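Local coordinates for protein 3,4-dihydroxy-2-butanone 4-phosphate synthase (Candida albicans, PDB 1TKS) that converts D-ribulose 5-phosphate to formate and 3,4-dihydroxy-2-butanone 4-phosphate, a step of riboflavin biosynthesis, at residues 39-51 / 103-115. Residues are numbered along the deposited sequence; the frame is centred on the assembly and turned at random.
Sequences AELITQEKMAFLV and AHDRALTTRSLAN
Bent at chi3 (-57°), the chain of Arg111 folds back over its own helix and brings NH1 to Ile42 O, while Thr110, with CG2 anti to its backbone N, places that methyl against Ala39 and Ile42. The Arg111 NH1 to Ile42 O bond is 3.0 Å long and nearly straight (164° at the hydrogen); it lies in both the guanidinium plane and the carbonyl plane. One guanidinium face rests near Leu108 CA; CG passes by the carbonyl oxygens of Ala39 and Ile42, CD by those of Ile42 and Glu40. Thr110 CG2 meets Ala39 CB and Ile42 CG2, each at 3.6 Å, its side chain crossing that of Ile42 at about a right angle. Its hydroxyl is turned back to donate to Arg106 O, which also takes Thr110 N from the opposite face. Beyond, Ala114 CB packs on Glu40 CB at 3.8 Å.

Helix 44-51 then crosses helix 103-114 at 108°, axes 7.9 Å apart, where small residues let the backbones approach: Ala107 CB sits 3.6 Å from Thr43 O, and Met47 CG touches Ala103 O. Gln44 lays CG against His104 CA, and one water accepts from His104 N and donates to Gln44 OE1. Val51 CG2 lies over one face of the Arg106 guanidinium, 3.3 Å from NH2; NH1 donates to Gly56 O of the same chain, NH2 to Ser55 O of the second subunit. Val163 of strand 162-166 touches both Ile42 and Thr110.

The contact thus joins the connection after strand 34-38 and the start of helix 44-51 to helix 103-114, largely by alanine, methyl and methylene contacts. A single direct hydrogen bond spans the segments: Arg111 gives the Ile42 carbonyl a cationic donor, which probably strengthens it, beside the Thr43 N-cap, whose OG1 accepts from Lys46 N.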
ATOM      1  N   ALA B  39      -4.447 -15.832  -5.730  1.00  7.45           N
ATOM      2  CA  ALA B  39      -4.969 -15.261  -4.494  1.00  7.65           C
ATOM      3  C   ALA B  39      -5.243 -16.317  -3.428  1.00  8.78           C
ATOM      4  O   ALA B  39      -4.940 -16.115  -2.248  1.00  9.78           O
ATOM      5  CB  ALA B  39      -6.246 -14.464  -4.781  1.00  8.67           C
ATOM      6  N   GLU B  40      -5.814 -17.444  -3.840  1.00  8.66           N
ATOM      7  CA  GLU B  40      -6.149 -18.511  -2.903  1.00  8.41           C
ATOM      8  C   GLU B  40      -4.944 -19.227  -2.315  1.00  8.46           C
ATOM      9  O   GLU B  40      -5.077 -19.970  -1.343  1.00  8.58           O
ATOM     10  CB  GLU B  40      -7.060 -19.538  -3.582  1.00  9.47           C
ATOM     11  CG  GLU B  40      -6.436 -20.219  -4.789  1.00 10.04           C
ATOM     12  CD  GLU B  40      -7.462 -20.965  -5.618  1.00 10.56           C
ATOM     13  OE1 GLU B  40      -7.768 -22.131  -5.296  1.00 16.41           O
ATOM     14  OE2 GLU B  40      -7.972 -20.368  -6.584  1.00 12.02           O
ATOM     15  N   LEU B  41      -3.764 -18.991  -2.876  1.00  8.15           N
ATOM     16  CA  LEU B  41      -2.575 -19.678  -2.391  1.00  8.47           C
ATOM     17  C   LEU B  41      -1.580 -18.813  -1.634  1.00  9.05           C
ATOM     18  O   LEU B  41      -0.589 -19.328  -1.119  1.00 10.81           O
ATOM     19  CB  LEU B  41      -1.855 -20.351  -3.563  1.00  7.63           C
ATOM     20  CG  LEU B  41      -2.671 -21.334  -4.406  1.00  8.68           C
ATOM     21  CD1 LEU B  41      -1.821 -21.843  -5.562  1.00  8.98           C
ATOM     22  CD2 LEU B  41      -3.145 -22.486  -3.537  1.00  9.12           C
ATOM     23  N   ILE B  42      -1.836 -17.509  -1.553  1.00  8.77           N
ATOM     24  CA  ILE B  42      -0.904 -16.626  -0.857  1.00  8.74           C
ATOM     25  C   ILE B  42      -0.936 -16.789   0.658  1.00  8.61           C
ATOM     26  O   ILE B  42      -1.958 -16.581   1.310  1.00  8.57           O
ATOM     27  CB  ILE B  42      -1.127 -15.134  -1.241  1.00  6.88           C
ATOM     28  CG1 ILE B  42       0.053 -14.291  -0.757  1.00  9.18           C
ATOM     29  CG2 ILE B  42      -2.431 -14.610  -0.653  1.00  7.76           C
ATOM     30  CD1 ILE B  42       0.117 -12.904  -1.385  1.00 10.86           C
ATOM     31  N   THR B  43       0.211 -17.185   1.201  1.00  8.39           N
ATOM     32  CA  THR B  43       0.370 -17.402   2.634  1.00  8.78           C
ATOM     33  C   THR B  43       0.919 -16.159   3.307  1.00  8.29           C
ATOM     34  O   THR B  43       1.269 -15.186   2.643  1.00  8.07           O
ATOM     35  CB  THR B  43       1.370 -18.539   2.911  1.00  9.16           C
ATOM     36  OG1 THR B  43       2.634 -18.196   2.326  1.00  9.69           O
ATOM     37  CG2 THR B  43       0.886 -19.843   2.312  1.00  8.88           C
ATOM     38  N   GLN B  44       1.000 -16.210   4.633  1.00  9.61           N
ATOM     39  CA  GLN B  44       1.539 -15.105   5.409  1.00  8.85           C
ATOM     40  C   GLN B  44       2.961 -14.822   4.935  1.00  9.57           C
ATOM     41  O   GLN B  44       3.317 -13.678   4.679  1.00  9.18           O
ATOM     42  CB  GLN B  44       1.555 -15.463   6.899  1.00 10.15           C
ATOM     43  CG  GLN B  44       1.930 -14.311   7.822  1.00 12.45           C
ATOM     44  CD  GLN B  44       3.429 -14.113   7.987  1.00 14.03           C
ATOM     45  OE1 GLN B  44       3.866 -13.164   8.637  1.00 16.27           O
ATOM     46  NE2 GLN B  44       4.221 -15.013   7.414  1.00 13.53           N
ATOM     47  N   GLU B  45       3.765 -15.874   4.813  1.00 10.66           N
ATOM     48  CA  GLU B  45       5.148 -15.722   4.379  1.00  9.41           C
ATOM     49  C   GLU B  45       5.244 -15.154   2.970  1.00 10.32           C
ATOM     50  O   GLU B  45       6.089 -14.302   2.695  1.00 10.43           O
ATOM     51  CB  GLU B  45       5.890 -17.063   4.415  1.00 11.09           C
ATOM     52  CG  GLU B  45       6.036 -17.716   5.784  1.00 13.70           C
ATOM     53  CD  GLU B  45       4.735 -18.278   6.324  1.00 16.07           C
ATOM     54  OE1 GLU B  45       3.802 -18.520   5.529  1.00 16.95           O
ATOM     55  OE2 GLU B  45       4.653 -18.497   7.549  1.00 20.16           O
ATOM     56  N   LYS B  46       4.383 -15.619   2.070  1.00 10.05           N
ATOM     57  CA  LYS B  46       4.416 -15.139   0.692  1.00  8.96           C
ATOM     58  C   LYS B  46       3.970 -13.690   0.584  1.00  8.28           C
ATOM     59  O   LYS B  46       4.460 -12.946  -0.270  1.00  8.75           O
ATOM     60  CB  LYS B  46       3.556 -16.038  -0.196  1.00  9.01           C
ATOM     61  CG  LYS B  46       4.206 -17.389  -0.457  1.00 11.91           C
ATOM     62  CD  LYS B  46       3.254 -18.366  -1.118  1.00 14.46           C
ATOM     63  CE  LYS B  46       3.992 -19.633  -1.518  1.00 17.13           C
ATOM     64  NZ  LYS B  46       3.097 -20.636  -2.143  1.00 18.57           N
ATOM     65  N   MET B  47       3.045 -13.292   1.453  1.00  8.86           N
ATOM     66  CA  MET B  47       2.576 -11.909   1.466  1.00  8.07           C
ATOM     67  C   MET B  47       3.694 -11.033   2.031  1.00  9.86           C
ATOM     68  O   MET B  47       3.910  -9.908   1.581  1.00  8.75           O
ATOM     69  CB  MET B  47       1.324 -11.757   2.336  1.00  8.67           C
ATOM     70  CG  MET B  47       0.832 -10.311   2.436  1.00 10.23           C
ATOM     71  SD  MET B  47       0.263  -9.579   0.873  1.00  8.22           S
ATOM     72  CE  MET B  47       1.699  -8.866   0.204  1.00 19.65           C
ATOM     73  N   ALA B  48       4.404 -11.552   3.029  1.00 10.23           N
ATOM     74  CA  ALA B  48       5.497 -10.797   3.621  1.00  9.82           C
ATOM     75  C   ALA B  48       6.562 -10.576   2.548  1.00  8.50           C
ATOM     76  O   ALA B  48       7.187  -9.516   2.487  1.00  8.80           O
ATOM     77  CB  ALA B  48       6.088 -11.547   4.808  1.00  9.87           C
ATOM     78  N   PHE B  49       6.763 -11.585   1.703  1.00  8.19           N
ATOM     79  CA  PHE B  49       7.738 -11.509   0.624  1.00  7.34           C
ATOM     80  C   PHE B  49       7.286 -10.461  -0.384  1.00  7.77           C
ATOM     81  O   PHE B  49       8.066  -9.595  -0.791  1.00  8.23           O
ATOM     82  CB  PHE B  49       7.865 -12.869  -0.067  1.00  6.94           C
ATOM     83  CG  PHE B  49       8.889 -12.904  -1.168  1.00  9.08           C
ATOM     84  CD1 PHE B  49      10.228 -13.167  -0.889  1.00  9.58           C
ATOM     85  CD2 PHE B  49       8.507 -12.702  -2.493  1.00  8.40           C
ATOM     86  CE1 PHE B  49      11.174 -13.228  -1.915  1.00 10.48           C
ATOM     87  CE2 PHE B  49       9.443 -12.760  -3.524  1.00  9.58           C
ATOM     88  CZ  PHE B  49      10.783 -13.028  -3.234  1.00  9.93           C
ATOM     89  N   LEU B  50       6.019 -10.534  -0.778  1.00  6.51           N
ATOM     90  CA  LEU B  50       5.470  -9.585  -1.741  1.00  6.89           C
ATOM     91  C   LEU B  50       5.634  -8.147  -1.249  1.00  7.53           C
ATOM     92  O   LEU B  50       6.092  -7.284  -1.990  1.00  8.30           O
ATOM     93  CB  LEU B  50       3.984  -9.893  -1.995  1.00  6.99           C
ATOM     94  CG  LEU B  50       3.269  -8.976  -2.995  1.00  8.06           C
ATOM     95  CD1 LEU B  50       3.990  -9.012  -4.345  1.00  8.04           C
ATOM     96  CD2 LEU B  50       1.826  -9.421  -3.162  1.00  8.95           C
ATOM     97  N   VAL B  51       5.256  -7.895   0.002  1.00  7.06           N
ATOM     98  CA  VAL B  51       5.370  -6.555   0.575  1.00  6.91           C
ATOM     99  C   VAL B  51       6.828  -6.102   0.668  1.00  7.69           C
ATOM    100  O   VAL B  51       7.156  -4.971   0.316  1.00  9.26           O
ATOM    101  CB  VAL B  51       4.720  -6.492   1.981  1.00  7.10           C
ATOM    102  CG1 VAL B  51       5.023  -5.160   2.652  1.00  7.20           C
ATOM    103  CG2 VAL B  51       3.213  -6.665   1.854  1.00  8.46           C
ATOM    104  N   ALA B 103       0.913  -8.934   7.430  1.00  8.22           N
ATOM    105  CA  ALA B 103       1.071  -9.881   6.335  1.00  8.78           C
ATOM    106  C   ALA B 103       0.039 -10.996   6.506  1.00  8.91           C
ATOM    107  O   ALA B 103      -0.590 -11.425   5.542  1.00  8.24           O
ATOM    108  CB  ALA B 103       2.487 -10.457   6.342  1.00  8.79           C
ATOM    109  N   HIS B 104      -0.134 -11.451   7.744  1.00  8.02           N
ATOM    110  CA  HIS B 104      -1.094 -12.512   8.045  1.00  9.12           C
ATOM    111  C   HIS B 104      -2.507 -12.113   7.637  1.00  8.83           C
ATOM    112  O   HIS B 104      -3.219 -12.885   6.995  1.00  8.19           O
ATOM    113  CB  HIS B 104      -1.082 -12.826   9.544  1.00  8.44           C
ATOM    114  CG  HIS B 104      -2.294 -13.572  10.016  1.00  8.33           C
ATOM    115  ND1 HIS B 104      -2.325 -14.941  10.147  1.00  9.05           N
ATOM    116  CD2 HIS B 104      -3.529 -13.131  10.354  1.00  6.53           C
ATOM    117  CE1 HIS B 104      -3.530 -15.315  10.547  1.00  6.33           C
ATOM    118  NE2 HIS B 104      -4.277 -14.237  10.678  1.00 10.27           N
ATOM    119  N   ASP B 105      -2.909 -10.906   8.026  1.00  9.10           N
ATOM    120  CA  ASP B 105      -4.241 -10.407   7.724  1.00  8.89           C
ATOM    121  C   ASP B 105      -4.467 -10.161   6.235  1.00  8.64           C
ATOM    122  O   ASP B 105      -5.493 -10.573   5.685  1.00  9.10           O
ATOM    123  CB  ASP B 105      -4.518  -9.125   8.516  1.00  9.35           C
ATOM    124  CG  ASP B 105      -4.718  -9.383  10.010  1.00 10.43           C
ATOM    125  OD1 ASP B 105      -4.536 -10.534  10.458  1.00 10.34           O
ATOM    126  OD2 ASP B 105      -5.055  -8.424  10.730  1.00 10.28           O
ATOM    127  N   ARG B 106      -3.525  -9.495   5.574  1.00  7.67           N
ATOM    128  CA  ARG B 106      -3.686  -9.240   4.146  1.00  8.08           C
ATOM    129  C   ARG B 106      -3.712 -10.539   3.355  1.00  8.03           C
ATOM    130  O   ARG B 106      -4.444 -10.649   2.373  1.00  8.56           O
ATOM    131  CB  ARG B 106      -2.594  -8.293   3.620  1.00  8.24           C
ATOM    132  CG  ARG B 106      -2.901  -6.834   3.940  1.00  9.31           C
ATOM    133  CD  ARG B 106      -2.147  -5.851   3.065  1.00  8.18           C
ATOM    134  NE  ARG B 106      -0.789  -5.582   3.533  1.00  7.65           N
ATOM    135  CZ  ARG B 106       0.025  -4.706   2.951  1.00  7.92           C
ATOM    136  NH1 ARG B 106      -0.389  -4.031   1.885  1.00  7.88           N
ATOM    137  NH2 ARG B 106       1.241  -4.490   3.435  1.00  7.42           N
ATOM    138  N   ALA B 107      -2.938 -11.530   3.786  1.00  7.52           N
ATOM    139  CA  ALA B 107      -2.930 -12.814   3.095  1.00  7.49           C
ATOM    140  C   ALA B 107      -4.277 -13.508   3.298  1.00  8.00           C
ATOM    141  O   ALA B 107      -4.837 -14.074   2.359  1.00  8.98           O
ATOM    142  CB  ALA B 107      -1.798 -13.689   3.622  1.00  8.58           C
ATOM    143  N   LEU B 108      -4.793 -13.459   4.524  1.00  8.61           N
ATOM    144  CA  LEU B 108      -6.077 -14.082   4.841  1.00  8.68           C
ATOM    145  C   LEU B 108      -7.195 -13.433   4.040  1.00  8.29           C
ATOM    146  O   LEU B 108      -8.059 -14.120   3.497  1.00  9.04           O
ATOM    147  CB  LEU B 108      -6.379 -13.968   6.344  1.00  9.00           C
ATOM    148  CG  LEU B 108      -7.741 -14.436   6.879  1.00 10.59           C
ATOM    149  CD1 LEU B 108      -8.007 -15.879   6.459  1.00 10.93           C
ATOM    150  CD2 LEU B 108      -7.765 -14.320   8.405  1.00 10.91           C
ATOM    151  N   THR B 109      -7.179 -12.109   3.959  1.00  7.58           N
ATOM    152  CA  THR B 109      -8.204 -11.403   3.207  1.00  7.41           C
ATOM    153  C   THR B 109      -8.127 -11.782   1.730  1.00  7.29           C
ATOM    154  O   THR B 109      -9.152 -12.008   1.084  1.00  8.43           O
ATOM    155  CB  THR B 109      -8.048  -9.880   3.359  1.00  9.44           C
ATOM    156  OG1 THR B 109      -8.307  -9.517   4.720  1.00  9.44           O
ATOM    157  CG2 THR B 109      -9.017  -9.142   2.446  1.00 10.60           C
ATOM    158  N   THR B 110      -6.911 -11.859   1.200  1.00  8.59           N
ATOM    159  CA  THR B 110      -6.721 -12.210  -0.199  1.00  7.80           C
ATOM    160  C   THR B 110      -7.253 -13.612  -0.507  1.00  8.96           C
ATOM    161  O   THR B 110      -7.954 -13.809  -1.502  1.00  8.92           O
ATOM    162  CB  THR B 110      -5.233 -12.106  -0.588  1.00  7.25           C
ATOM    163  OG1 THR B 110      -4.797 -10.753  -0.399  1.00  7.05           O
ATOM    164  CG2 THR B 110      -5.028 -12.494  -2.042  1.00  7.44           C
ATOM    165  N   ARG B 111      -6.935 -14.583   0.344  1.00  9.77           N
ATOM    166  CA  ARG B 111      -7.406 -15.948   0.126  1.00 10.11           C
ATOM    167  C   ARG B 111      -8.931 -15.981   0.233  1.00 10.15           C
ATOM    168  O   ARG B 111      -9.602 -16.707  -0.507  1.00 10.92           O
ATOM    169  CB  ARG B 111      -6.792 -16.908   1.154  1.00  8.66           C
ATOM    170  CG  ARG B 111      -5.269 -17.057   1.075  1.00  9.61           C
ATOM    171  CD  ARG B 111      -4.784 -18.275   1.862  1.00  8.75           C
ATOM    172  NE  ARG B 111      -5.188 -18.226   3.268  1.00  8.83           N
ATOM    173  CZ  ARG B 111      -4.545 -17.547   4.215  1.00  8.26           C
ATOM    174  NH1 ARG B 111      -3.451 -16.852   3.921  1.00  8.58           N
ATOM    175  NH2 ARG B 111      -5.007 -17.551   5.459  1.00  8.96           N
ATOM    176  N   SER B 112      -9.470 -15.185   1.150  1.00  8.70           N
ATOM    177  CA  SER B 112     -10.911 -15.128   1.358  1.00  9.62           C
ATOM    178  C   SER B 112     -11.638 -14.549   0.149  1.00  9.67           C
ATOM    179  O   SER B 112     -12.759 -14.959  -0.164  1.00  9.96           O
ATOM    180  CB  SER B 112     -11.222 -14.314   2.614  1.00  9.53           C
ATOM    181  OG  SER B 112     -10.658 -14.934   3.760  1.00 10.68           O
ATOM    182  N   LEU B 113     -11.017 -13.600  -0.540  1.00 10.16           N
ATOM    183  CA  LEU B 113     -11.670 -13.038  -1.714  1.00  9.59           C
ATOM    184  C   LEU B 113     -11.752 -14.096  -2.807  1.00  9.53           C
ATOM    185  O   LEU B 113     -12.656 -14.073  -3.639  1.00  9.66           O
ATOM    186  CB  LEU B 113     -10.913 -11.803  -2.214  1.00  8.46           C
ATOM    187  CG  LEU B 113     -11.025 -10.580  -1.293  1.00  8.81           C
ATOM    188  CD1 LEU B 113      -9.925  -9.582  -1.608  1.00  9.82           C
ATOM    189  CD2 LEU B 113     -12.402  -9.942  -1.449  1.00  9.11           C
ATOM    190  N   ALA B 114     -10.814 -15.040  -2.801  1.00  9.94           N
ATOM    191  CA  ALA B 114     -10.828 -16.091  -3.813  1.00  8.61           C
ATOM    192  C   ALA B 114     -11.766 -17.243  -3.438  1.00 10.37           C
ATOM    193  O   ALA B 114     -12.329 -17.896  -4.314  1.00 11.45           O
ATOM    194  CB  ALA B 114      -9.416 -16.622  -4.038  1.00  9.65           C
ATOM    195  N   ASN B 115     -11.941 -17.478  -2.138  1.00 10.96           N
ATOM    196  CA  ASN B 115     -12.789 -18.570  -1.650  1.00 13.19           C
ATOM    197  C   ASN B 115     -14.245 -18.461  -2.103  1.00 13.20           C
ATOM    198  O   ASN B 115     -14.936 -17.501  -1.773  1.00 13.71           O
ATOM    199  CB  ASN B 115     -12.739 -18.628  -0.120  1.00 13.74           C
ATOM    200  CG  ASN B 115     -13.214 -19.961   0.428  1.00 14.46           C
ATOM    201  OD1 ASN B 115     -14.237 -20.494  -0.001  1.00 16.07           O
ATOM    202  ND2 ASN B 115     -12.475 -20.502   1.390  1.00 17.77           N
TER
HETATM  203  O   HOH W   1       1.846 -11.180   9.867  1.00 10.68           O